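Local coordinates for protein adenylation domain (Streptomyces sp., PDB 5N9X) that belongs to the ANL superfamily of AMP-binding enzymes, an adenylation domain that binds adenosine-5'-triphosphate and threonine, at residues F344-V349 and G414-Q419; S335-P340 and D406-R411; V184-E189 and A367-S372. One frame throughout, in Å; residues are numbered along the deposited sequence.

From the N terminus, helix 181-191 comes first, and contact 3 ties it to the turn after strand 362-367, closing a loop of 177 residues. Before that loop ends, the chain passes through 335-340 and 344-349. The first opens contact 2, which closes at 406-411; the second opens contact 1, which closes at 414-419. Every pair of contacts therefore crosses and none nests. Contacts 1 and 2 lie in the same curled sheet, their centres about 5 Å apart, and both reach ATP. Contact 3 adjoins contact 1 through Thr345 and Ala367, whose backbones probably hydrogen-bond, and lies about 7 Å from contact 2 between nearest atoms.

Contact 1 of 3, residues F344-V349 and G414-Q419; sequences FTHRIV and GDLVYQ. With ATP (adenosine-5'-triphosphate), chain D.
The antiparallel part of the curled mixed sheet of this AMP-binding enzyme turns its inner surface toward itself where Ile348, on strand 345-349, meets Leu416, on strand 416-421. The strands are not hydrogen-bonded partners: even the nearest CA atoms, those of Ile348 and Leu416, stand 9.7 Å apart, and side chains alone span the distance. The two side chains run antiparallel alongside one another, so that CD1 of Ile348 comes 3.8 Å from CD2 of Leu416. In Leu416 the CG atom lies anti to the carbonyl carbon (chi1 -59°), which carries the fork inward with one methyl for each neighbour. While CD2 serves Ile348, the CD1 methyl of Leu416 approaches the His346 ring obliquely, 4.4 Å from its CD2. A branched leucine suits this dual task, and the imidazole of His346 fits a partly exposed margin, where it also packs on Pro340 and Leu366.

Between these two strands in the sheet lie strands 362-367 and 400-410, so the contact closes the curl, consistent with the distorted beta-barrel of the N-terminal domain in this superfamily. Strand alternation sends Arg347 to the other side, where its NE makes a salt bridge with Asp355 and one face of its guanidinium is covered by CG2 of Val349. Ile348 faces the inside of the curl and also packs on Val408 and Arg410.

Two residues beyond Leu416, Tyr418 reaches the ATP pocket. Its CG is anti to the backbone N (chi1 173°), which sets the ring against the adenine, with C2 of ATP 3.5 Å above its plane, over its centre. The flat, pi-rich face of tyrosine suits a purine, and its OH hydrogen-bonds to OD1 of Asp406, which fixes the ring's far end.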
loop_
_atom_site.group_PDB
_atom_site.type_symbol
_atom_site.label_atom_id
_atom_site.label_comp_id
_atom_site.label_asym_id
_atom_site.label_seq_id
_atom_site.Cartn_x
_atom_site.Cartn_y
_atom_site.Cartn_z
ATOM N N PHE A 344 14.648 9.024 -8.188
ATOM C CA PHE A 344 13.702 9.517 -9.184
ATOM C C PHE A 344 14.041 10.807 -9.891
ATOM O O PHE A 344 14.509 11.772 -9.280
ATOM C CB PHE A 344 12.333 9.728 -8.535
ATOM C CG PHE A 344 11.704 8.476 -8.068
ATOM C CD1 PHE A 344 10.978 7.698 -8.960
ATOM C CD2 PHE A 344 11.812 8.071 -6.736
ATOM C CE1 PHE A 344 10.380 6.525 -8.543
ATOM C CE2 PHE A 344 11.215 6.897 -6.313
ATOM C CZ PHE A 344 10.498 6.124 -7.216
ATOM N N THR A 345 13.730 10.842 -11.178
ATOM C CA THR A 345 13.484 12.126 -11.825
ATOM C C THR A 345 11.991 12.167 -12.160
ATOM O O THR A 345 11.340 11.128 -12.259
ATOM C CB THR A 345 14.351 12.349 -13.077
ATOM O OG1 THR A 345 13.930 11.466 -14.114
ATOM C CG2 THR A 345 15.784 12.093 -12.766
ATOM N N HIS A 346 11.447 13.365 -12.320
ATOM C CA HIS A 346 10.009 13.523 -12.502
ATOM C C HIS A 346 9.636 14.707 -13.381
ATOM O O HIS A 346 10.464 15.560 -13.678
ATOM C CB HIS A 346 9.334 13.667 -11.138
ATOM C CG HIS A 346 9.548 15.008 -10.501
ATOM N ND1 HIS A 346 10.774 15.408 -10.004
ATOM C CD2 HIS A 346 8.695 16.035 -10.267
ATOM C CE1 HIS A 346 10.664 16.620 -9.495
ATOM N NE2 HIS A 346 9.416 17.024 -9.644
ATOM N N ARG A 347 8.370 14.733 -13.784
ATOM C CA ARG A 347 7.774 15.807 -14.564
ATOM C C ARG A 347 6.402 16.080 -13.948
ATOM O O ARG A 347 5.790 15.184 -13.371
ATOM C CB ARG A 347 7.644 15.411 -16.053
ATOM C CG ARG A 347 8.924 15.510 -16.898
ATOM C CD ARG A 347 8.646 15.293 -18.401
ATOM N NE ARG A 347 8.040 16.464 -19.059
ATOM C CZ ARG A 347 7.067 16.426 -19.975
ATOM N NH1 ARG A 347 6.553 15.277 -20.379
ATOM N NH2 ARG A 347 6.602 17.556 -20.486
ATOM N N ILE A 348 5.931 17.313 -14.053
ATOM C CA ILE A 348 4.560 17.646 -13.723
ATOM C C ILE A 348 3.964 18.136 -15.027
ATOM O O ILE A 348 4.381 19.167 -15.531
ATOM C CB ILE A 348 4.472 18.718 -12.629
ATOM C CG1 ILE A 348 5.396 18.345 -11.465
ATOM C CG2 ILE A 348 3.052 18.873 -12.159
ATOM C CD1 ILE A 348 5.516 19.406 -10.360
ATOM N N VAL A 349 3.015 17.386 -15.582
ATOM C CA VAL A 349 2.667 17.520 -16.994
ATOM C C VAL A 349 1.227 17.993 -17.256
ATOM O O VAL A 349 0.260 17.483 -16.684
ATOM C CB VAL A 349 2.906 16.180 -17.737
ATOM C CG1 VAL A 349 3.131 16.417 -19.208
ATOM C CG2 VAL A 349 4.126 15.476 -17.166
ATOM N N GLY A 414 9.908 24.035 -3.678
ATOM C CA GLY A 414 10.206 22.792 -4.363
ATOM C C GLY A 414 9.452 21.550 -3.899
ATOM O O GLY A 414 9.662 20.464 -4.460
ATOM N N ASP A 415 8.586 21.691 -2.891
ATOM C CA ASP A 415 7.773 20.562 -2.406
ATOM C C ASP A 415 6.597 20.253 -3.306
ATOM O O ASP A 415 5.979 21.156 -3.867
ATOM C CB ASP A 415 7.232 20.810 -0.993
ATOM C CG ASP A 415 8.231 20.494 0.074
ATOM O OD1 ASP A 415 9.091 19.637 -0.182
ATOM O OD2 ASP A 415 8.133 21.060 1.180
ATOM N N LEU A 416 6.262 18.974 -3.420
ATOM C CA LEU A 416 5.040 18.616 -4.114
ATOM C C LEU A 416 3.851 18.644 -3.158
ATOM O O LEU A 416 3.951 18.238 -2.005
ATOM C CB LEU A 416 5.182 17.252 -4.776
ATOM C CG LEU A 416 6.320 17.217 -5.783
ATOM C CD1 LEU A 416 6.356 15.894 -6.535
ATOM C CD2 LEU A 416 6.153 18.373 -6.753
ATOM N N VAL A 417 2.743 19.179 -3.643
ATOM C CA VAL A 417 1.481 19.142 -2.936
ATOM C C VAL A 417 0.530 18.291 -3.772
ATOM O O VAL A 417 0.438 18.473 -4.984
ATOM C CB VAL A 417 0.898 20.556 -2.720
ATOM C CG1 VAL A 417 -0.467 20.481 -2.017
ATOM C CG2 VAL A 417 1.863 21.416 -1.938
ATOM N N TYR A 418 -0.160 17.352 -3.131
ATOM C CA TYR A 418 -1.006 16.413 -3.850
ATOM C C TYR A 418 -2.403 17.000 -4.021
ATOM O O TYR A 418 -3.024 17.432 -3.043
ATOM C CB TYR A 418 -1.067 15.058 -3.117
ATOM C CG TYR A 418 -2.069 14.091 -3.717
ATOM C CD1 TYR A 418 -1.714 13.263 -4.775
ATOM C CD2 TYR A 418 -3.369 14.014 -3.233
ATOM C CE1 TYR A 418 -2.618 12.390 -5.338
ATOM C CE2 TYR A 418 -4.276 13.148 -3.775
ATOM C CZ TYR A 418 -3.899 12.335 -4.841
ATOM O OH TYR A 418 -4.812 11.460 -5.388
ATOM N N GLN A 419 -2.906 16.989 -5.257
ATOM C CA GLN A 419 -4.221 17.573 -5.542
ATOM C C GLN A 419 -5.330 16.527 -5.641
ATOM O O GLN A 419 -6.374 16.662 -4.985
ATOM C CB GLN A 419 -4.160 18.416 -6.820
ATOM C CG GLN A 419 -3.088 19.502 -6.770
ATOM C CD GLN A 419 -3.392 20.582 -5.731
ATOM O OE1 GLN A 419 -4.547 20.783 -5.338
ATOM N NE2 GLN A 419 -2.353 21.288 -5.291
HETATM P PG ATP D . -3.962 1.197 -9.380
HETATM O O1G ATP D . -3.938 2.563 -10.056
HETATM O O2G ATP D . -4.849 0.194 -10.051
HETATM O O3G ATP D . -2.594 0.588 -9.130
HETATM P PB ATP D . -4.098 2.043 -6.582
HETATM O O1B ATP D . -4.040 3.532 -6.937
HETATM O O2B ATP D . -4.715 1.603 -5.293
HETATM O O3B ATP D . -4.737 1.379 -7.928
HETATM P PA ATP D . -1.589 1.473 -5.549
HETATM O O1A ATP D . -0.243 1.512 -6.233
HETATM O O2A ATP D . -1.790 0.484 -4.407
HETATM O O3A ATP D . -2.694 1.280 -6.682
HETATM O "O5'" ATP D . -2.095 2.947 -5.052
HETATM C "C5'" ATP D . -1.413 4.177 -5.299
HETATM C "C4'" ATP D . -2.415 5.332 -5.363
HETATM O "O4'" ATP D . -2.733 5.812 -4.065
HETATM C "C3'" ATP D . -1.966 6.521 -6.192
HETATM O "O3'" ATP D . -2.694 6.471 -7.414
HETATM C "C2'" ATP D . -2.359 7.746 -5.406
HETATM O "O2'" ATP D . -3.535 8.295 -5.993
HETATM C "C1'" ATP D . -2.715 7.245 -4.022
HETATM N N9 ATP D . -1.714 7.680 -3.000
HETATM C C8 ATP D . -0.700 6.922 -2.525
HETATM N N7 ATP D . 0.044 7.571 -1.601
HETATM C C5 ATP D . -0.504 8.789 -1.454
HETATM C C6 ATP D . -0.203 9.976 -0.622
HETATM N N6 ATP D . 0.843 9.961 0.227
HETATM N N1 ATP D . -0.996 11.058 -0.753
HETATM C C2 ATP D . -2.016 11.056 -1.634
HETATM N N3 ATP D . -2.372 10.016 -2.420
HETATM C C4 ATP D . -1.659 8.864 -2.381
#

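Contact 2 of 3, residues S335-P340 and D406-R411; sequences SVIGRP and DLVSRR. With ATP (adenosine-5'-triphosphate), chain D.
The side chains of Ile337 and Val408 meet at about a right angle across the inside of the sheet. The CA-CB bond of Ile337 points neither at the opposite segment nor from it, and the branches divide at CB. CG2 goes to the nucleotide, 4.1 Å from N1 of ATP. The longer branch starts with CG1 between the backbone N and the carbonyl carbon (chi1 68°), passes alongside Leu416, and ends at CD1, which lies 4.0 Å from CG1 of Val408. One isoleucine thus lines the adenine site and packs the interior.

Farther from the ligand, CG2 of Val336 touches NH1 of Arg411 at 3.4 Å. The arginine chain bends at chi3, which brings the guanidinium against the methyl at an oblique angle.

At the start of its segment, Asp406 lies in the Ser-Gly-Asp-Leu sequence of core motif A7 of adenylation domains. Its carboxylate grips both ribose hydroxyls: O2' of ATP donates to OD1 at 2.6 Å, and O3' to OD2 at 3.0 Å. The OH of Tyr311 also hydrogen-bonds to OD2 and helps to position it.

Opposite Leu416 the strand carries an extra residue, Ile337 and Gly338 together forming a classic beta bulge, and the positive phi of Gly338 suits glycine. Strand 336-340 runs between strands 321-324 and 416-421, while strand 400-410 flanks 416-421 on its other edge, so the contact reaches past that middle strand.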
loop_
_atom_site.group_PDB
_atom_site.type_symbol
_atom_site.label_atom_id
_atom_site.label_comp_id
_atom_site.label_asym_id
_atom_site.label_seq_id
_atom_site.Cartn_x
_atom_site.Cartn_y
_atom_site.Cartn_z
ATOM N N SER A 335 -2.115 19.079 1.350
ATOM C CA SER A 335 -1.503 17.760 1.451
ATOM C C SER A 335 -0.095 17.719 0.862
ATOM O O SER A 335 0.082 17.458 -0.336
ATOM C CB SER A 335 -2.379 16.731 0.740
ATOM O OG SER A 335 -2.025 15.423 1.144
ATOM N N VAL A 336 0.910 17.958 1.694
ATOM C CA VAL A 336 2.287 17.960 1.199
ATOM C C VAL A 336 2.872 16.542 1.155
ATOM O O VAL A 336 2.886 15.833 2.170
ATOM C CB VAL A 336 3.195 18.855 2.053
ATOM C CG1 VAL A 336 4.503 19.136 1.320
ATOM C CG2 VAL A 336 2.481 20.156 2.380
ATOM N N ILE A 337 3.330 16.134 -0.031
ATOM C CA ILE A 337 3.942 14.826 -0.209
ATOM C C ILE A 337 5.444 14.991 -0.343
ATOM O O ILE A 337 6.183 14.020 -0.292
ATOM C CB ILE A 337 3.369 14.056 -1.444
ATOM C CG1 ILE A 337 3.754 14.728 -2.764
ATOM C CG2 ILE A 337 1.871 13.917 -1.334
ATOM C CD1 ILE A 337 2.879 14.322 -3.926
ATOM N N GLY A 338 5.893 16.230 -0.513
ATOM C CA GLY A 338 7.322 16.534 -0.457
ATOM C C GLY A 338 8.093 16.370 -1.760
ATOM O O GLY A 338 7.630 16.813 -2.800
ATOM N N ARG A 339 9.271 15.749 -1.699
ATOM C CA ARG A 339 10.115 15.527 -2.885
ATOM C C ARG A 339 10.241 14.064 -3.289
ATOM O O ARG A 339 10.209 13.195 -2.441
ATOM C CB ARG A 339 11.521 16.085 -2.652
ATOM C CG ARG A 339 12.053 16.921 -3.807
ATOM C CD ARG A 339 13.154 17.864 -3.360
ATOM N NE ARG A 339 12.638 19.221 -3.225
ATOM C CZ ARG A 339 12.567 19.875 -2.067
ATOM N NH1 ARG A 339 12.992 19.294 -0.950
ATOM N NH2 ARG A 339 12.075 21.110 -2.023
ATOM N N PRO A 340 10.397 13.796 -4.587
ATOM C CA PRO A 340 10.698 12.438 -5.051
ATOM C C PRO A 340 11.887 11.811 -4.318
ATOM O O PRO A 340 12.822 12.531 -3.987
ATOM C CB PRO A 340 11.016 12.651 -6.531
ATOM C CG PRO A 340 10.107 13.794 -6.921
ATOM C CD PRO A 340 10.108 14.711 -5.712
ATOM N N ASP A 406 -1.952 10.955 -11.299
ATOM C CA ASP A 406 -2.192 11.768 -10.106
ATOM C C ASP A 406 -1.873 13.225 -10.396
ATOM O O ASP A 406 -0.885 13.523 -11.070
ATOM C CB ASP A 406 -1.341 11.265 -8.935
ATOM C CG ASP A 406 -1.946 10.065 -8.237
ATOM O OD1 ASP A 406 -3.087 10.178 -7.744
ATOM O OD2 ASP A 406 -1.286 9.004 -8.190
ATOM N N LEU A 407 -2.703 14.125 -9.886
ATOM C CA LEU A 407 -2.473 15.566 -10.032
ATOM C C LEU A 407 -1.726 16.155 -8.831
ATOM O O LEU A 407 -2.161 15.995 -7.684
ATOM C CB LEU A 407 -3.814 16.303 -10.228
ATOM C CG LEU A 407 -4.696 15.755 -11.355
ATOM C CD1 LEU A 407 -5.999 16.509 -11.479
ATOM C CD2 LEU A 407 -3.943 15.790 -12.676
ATOM N N VAL A 408 -0.609 16.827 -9.107
ATOM C CA VAL A 408 0.184 17.532 -8.099
ATOM C C VAL A 408 0.615 18.932 -8.576
ATOM O O VAL A 408 0.508 19.256 -9.770
ATOM C CB VAL A 408 1.468 16.746 -7.717
ATOM C CG1 VAL A 408 1.143 15.324 -7.340
ATOM C CG2 VAL A 408 2.464 16.763 -8.858
ATOM N N SER A 409 1.111 19.749 -7.640
ATOM C CA SER A 409 1.753 21.032 -7.970
ATOM C C SER A 409 3.093 21.162 -7.267
ATOM O O SER A 409 3.280 20.630 -6.174
ATOM C CB SER A 409 0.868 22.229 -7.593
ATOM O OG SER A 409 0.156 21.987 -6.399
ATOM N N ARG A 410 4.033 21.845 -7.908
ATOM C CA ARG A 410 5.267 22.221 -7.239
ATOM C C ARG A 410 5.060 23.586 -6.580
ATOM O O ARG A 410 4.911 24.590 -7.291
ATOM C CB ARG A 410 6.440 22.276 -8.216
ATOM C CG ARG A 410 7.690 22.862 -7.591
ATOM C CD ARG A 410 8.677 23.419 -8.608
ATOM N NE ARG A 410 9.493 24.454 -7.970
ATOM C CZ ARG A 410 10.824 24.491 -7.967
ATOM N NH1 ARG A 410 11.531 23.552 -8.590
ATOM N NH2 ARG A 410 11.451 25.479 -7.340
ATOM N N ARG A 411 5.022 23.612 -5.244
ATOM C CA ARG A 411 4.895 24.850 -4.465
ATOM C C ARG A 411 6.261 25.519 -4.414
ATOM O O ARG A 411 7.281 24.846 -4.580
ATOM C CB ARG A 411 4.381 24.577 -3.027
ATOM C CG ARG A 411 5.497 24.335 -1.961
ATOM C CD ARG A 411 5.000 23.727 -0.627
ATOM N NE ARG A 411 3.657 24.180 -0.264
ATOM C CZ ARG A 411 3.064 23.978 0.913
ATOM N NH1 ARG A 411 3.698 23.335 1.888
ATOM N NH2 ARG A 411 1.827 24.439 1.113
HETATM P PG ATP D . -3.962 1.197 -9.380
HETATM O O1G ATP D . -3.938 2.563 -10.056
HETATM O O2G ATP D . -4.849 0.194 -10.051
HETATM O O3G ATP D . -2.594 0.588 -9.130
HETATM P PB ATP D . -4.098 2.043 -6.582
HETATM O O1B ATP D . -4.040 3.532 -6.937
HETATM O O2B ATP D . -4.715 1.603 -5.293
HETATM O O3B ATP D . -4.737 1.379 -7.928
HETATM P PA ATP D . -1.589 1.473 -5.549
HETATM O O1A ATP D . -0.243 1.512 -6.233
HETATM O O2A ATP D . -1.790 0.484 -4.407
HETATM O O3A ATP D . -2.694 1.280 -6.682
HETATM O "O5'" ATP D . -2.095 2.947 -5.052
HETATM C "C5'" ATP D . -1.413 4.177 -5.299
HETATM C "C4'" ATP D . -2.415 5.332 -5.363
HETATM O "O4'" ATP D . -2.733 5.812 -4.065
HETATM C "C3'" ATP D . -1.966 6.521 -6.192
HETATM O "O3'" ATP D . -2.694 6.471 -7.414
HETATM C "C2'" ATP D . -2.359 7.746 -5.406
HETATM O "O2'" ATP D . -3.535 8.295 -5.993
HETATM C "C1'" ATP D . -2.715 7.245 -4.022
HETATM N N9 ATP D . -1.714 7.680 -3.000
HETATM C C8 ATP D . -0.700 6.922 -2.525
HETATM N N7 ATP D . 0.044 7.571 -1.601
HETATM C C5 ATP D . -0.504 8.789 -1.454
HETATM C C6 ATP D . -0.203 9.976 -0.622
HETATM N N6 ATP D . 0.843 9.961 0.227
HETATM N N1 ATP D . -0.996 11.058 -0.753
HETATM C C2 ATP D . -2.016 11.056 -1.634
HETATM N N3 ATP D . -2.372 10.016 -2.420
HETATM C C4 ATP D . -1.659 8.864 -2.381
#

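Contact 3 of 3, residues V184-E189 and A367-S372; sequences VTALFE and AGPQVS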
loop_
_atom_site.group_PDB
_atom_site.type_symbol
_atom_site.label_atom_id
_atom_site.label_comp_id
_atom_site.label_asym_id
_atom_site.label_seq_id
_atom_site.Cartn_x
_atom_site.Cartn_y
_atom_site.Cartn_z
ATOM N N VAL A 184 13.080 -3.138 -5.640
ATOM C CA VAL A 184 13.025 -3.038 -4.186
ATOM C C VAL A 184 14.337 -2.589 -3.527
ATOM O O VAL A 184 14.312 -1.765 -2.602
ATOM C CB VAL A 184 12.618 -4.357 -3.490
ATOM C CG1 VAL A 184 12.172 -4.036 -2.073
ATOM C CG2 VAL A 184 11.492 -5.041 -4.215
ATOM N N THR A 185 15.474 -3.133 -3.971
ATOM C CA THR A 185 16.735 -2.720 -3.371
ATOM C C THR A 185 16.986 -1.235 -3.672
ATOM O O THR A 185 17.496 -0.521 -2.807
ATOM C CB THR A 185 17.950 -3.648 -3.791
ATOM O OG1 THR A 185 18.129 -3.680 -5.213
ATOM C CG2 THR A 185 17.744 -5.071 -3.266
ATOM N N ALA A 186 16.581 -0.739 -4.839
ATOM C CA ALA A 186 16.666 0.709 -5.080
ATOM C C ALA A 186 15.793 1.513 -4.101
ATOM O O ALA A 186 16.168 2.612 -3.714
ATOM C CB ALA A 186 16.287 1.055 -6.526
ATOM N N LEU A 187 14.643 0.974 -3.703
ATOM C CA LEU A 187 13.792 1.639 -2.708
ATOM C C LEU A 187 14.561 1.934 -1.398
ATOM O O LEU A 187 14.650 3.083 -0.949
ATOM C CB LEU A 187 12.541 0.790 -2.409
ATOM C CG LEU A 187 11.698 1.316 -1.226
ATOM C CD1 LEU A 187 11.153 2.707 -1.511
ATOM C CD2 LEU A 187 10.584 0.386 -0.826
ATOM N N PHE A 188 15.141 0.894 -0.810
ATOM C CA PHE A 188 15.844 1.040 0.469
ATOM C C PHE A 188 17.116 1.839 0.341
ATOM O O PHE A 188 17.458 2.563 1.264
ATOM C CB PHE A 188 16.105 -0.339 1.107
ATOM C CG PHE A 188 14.858 -0.953 1.677
ATOM C CD1 PHE A 188 14.449 -0.650 2.976
ATOM C CD2 PHE A 188 14.034 -1.758 0.879
ATOM C CE1 PHE A 188 13.276 -1.185 3.486
ATOM C CE2 PHE A 188 12.862 -2.289 1.380
ATOM C CZ PHE A 188 12.477 -1.998 2.682
ATOM N N GLU A 189 17.808 1.758 -0.792
ATOM C CA GLU A 189 18.907 2.706 -0.981
ATOM C C GLU A 189 18.402 4.168 -1.038
ATOM O O GLU A 189 18.982 5.038 -0.401
ATOM C CB GLU A 189 19.743 2.368 -2.220
ATOM C CG GLU A 189 21.209 2.839 -2.109
ATOM C CD GLU A 189 22.013 2.104 -1.007
ATOM O OE1 GLU A 189 22.014 0.852 -1.001
ATOM O OE2 GLU A 189 22.642 2.784 -0.146
ATOM N N ALA A 367 10.454 8.692 -13.312
ATOM C CA ALA A 367 11.471 7.844 -13.921
ATOM C C ALA A 367 12.523 7.462 -12.891
ATOM O O ALA A 367 12.774 8.222 -11.949
ATOM C CB ALA A 367 12.116 8.548 -15.077
ATOM N N GLY A 368 13.164 6.310 -13.086
ATOM C CA GLY A 368 14.230 5.877 -12.193
ATOM C C GLY A 368 14.265 4.370 -11.956
ATOM O O GLY A 368 13.440 3.629 -12.487
ATOM N N PRO A 369 15.213 3.909 -11.125
ATOM C CA PRO A 369 15.417 2.470 -10.885
ATOM C C PRO A 369 14.317 1.779 -10.062
ATOM O O PRO A 369 14.320 0.549 -10.008
ATOM C CB PRO A 369 16.753 2.439 -10.141
ATOM C CG PRO A 369 16.803 3.769 -9.417
ATOM C CD PRO A 369 16.155 4.746 -10.357
ATOM N N GLN A 370 13.404 2.527 -9.439
ATOM C CA GLN A 370 12.271 1.910 -8.737
ATOM C C GLN A 370 11.058 1.680 -9.640
ATOM O O GLN A 370 10.112 0.989 -9.258
ATOM C CB GLN A 370 11.824 2.756 -7.543
ATOM C CG GLN A 370 12.701 2.677 -6.312
ATOM C CD GLN A 370 12.257 3.680 -5.240
ATOM O OE1 GLN A 370 13.060 4.508 -4.770
ATOM N NE2 GLN A 370 10.970 3.610 -4.854
ATOM N N VAL A 371 11.058 2.288 -10.818
ATOM C CA VAL A 371 9.935 2.105 -11.723
ATOM C C VAL A 371 9.902 0.673 -12.320
ATOM O O VAL A 371 10.854 0.223 -12.963
ATOM C CB VAL A 371 9.947 3.153 -12.872
ATOM C CG1 VAL A 371 8.733 2.959 -13.771
ATOM C CG2 VAL A 371 9.983 4.593 -12.309
ATOM N N SER A 372 8.791 -0.021 -12.089
ATOM C CA SER A 372 8.530 -1.348 -12.678
ATOM C C SER A 372 8.643 -1.440 -14.197
ATOM O O SER A 372 8.625 -0.440 -14.892
ATOM C CB SER A 372 7.136 -1.823 -12.274
ATOM O OG SER A 372 6.140 -1.250 -13.095
#
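Helix 181-191 meets a type I beta turn running from Gly368 to Val371, and the CA atoms of Ala186 and Gln370 come within 5.8 Å. The turn is closed by a hydrogen bond from Val371 N to Gly368 O, and the contact joins a helix to the loop leaving strand 362-367 of the curled sheet within the AMP-binding domain. Proline suits its second position, where phi is -71°. Gly368 before it takes a positive phi that favours glycine.

Ala186 has only a CB, which permits the close approach: this methyl lies 3.9 Å from CB of Pro369 and equally far from CG of Gln370. From there the Gln370 chain runs extended (chi2 173°) beside the helix, its CD 3.6 Å from CA of Leu187. The amide is polar but buried, and its NE2 is satisfied by hydrogen bonds to the backbone carbonyls of His319 and Thr316; His319 belongs to the threonine pocket. Asn183, just ahead in the helix, hydrogen-bonds to the carbonyl of Pro369.

The side chain of Leu187 passes Gln370 at a slant. Its CG, anti to the backbone N (chi1 172°), carries the CD1 methyl to 3.5 Å from NE2 of Gln370.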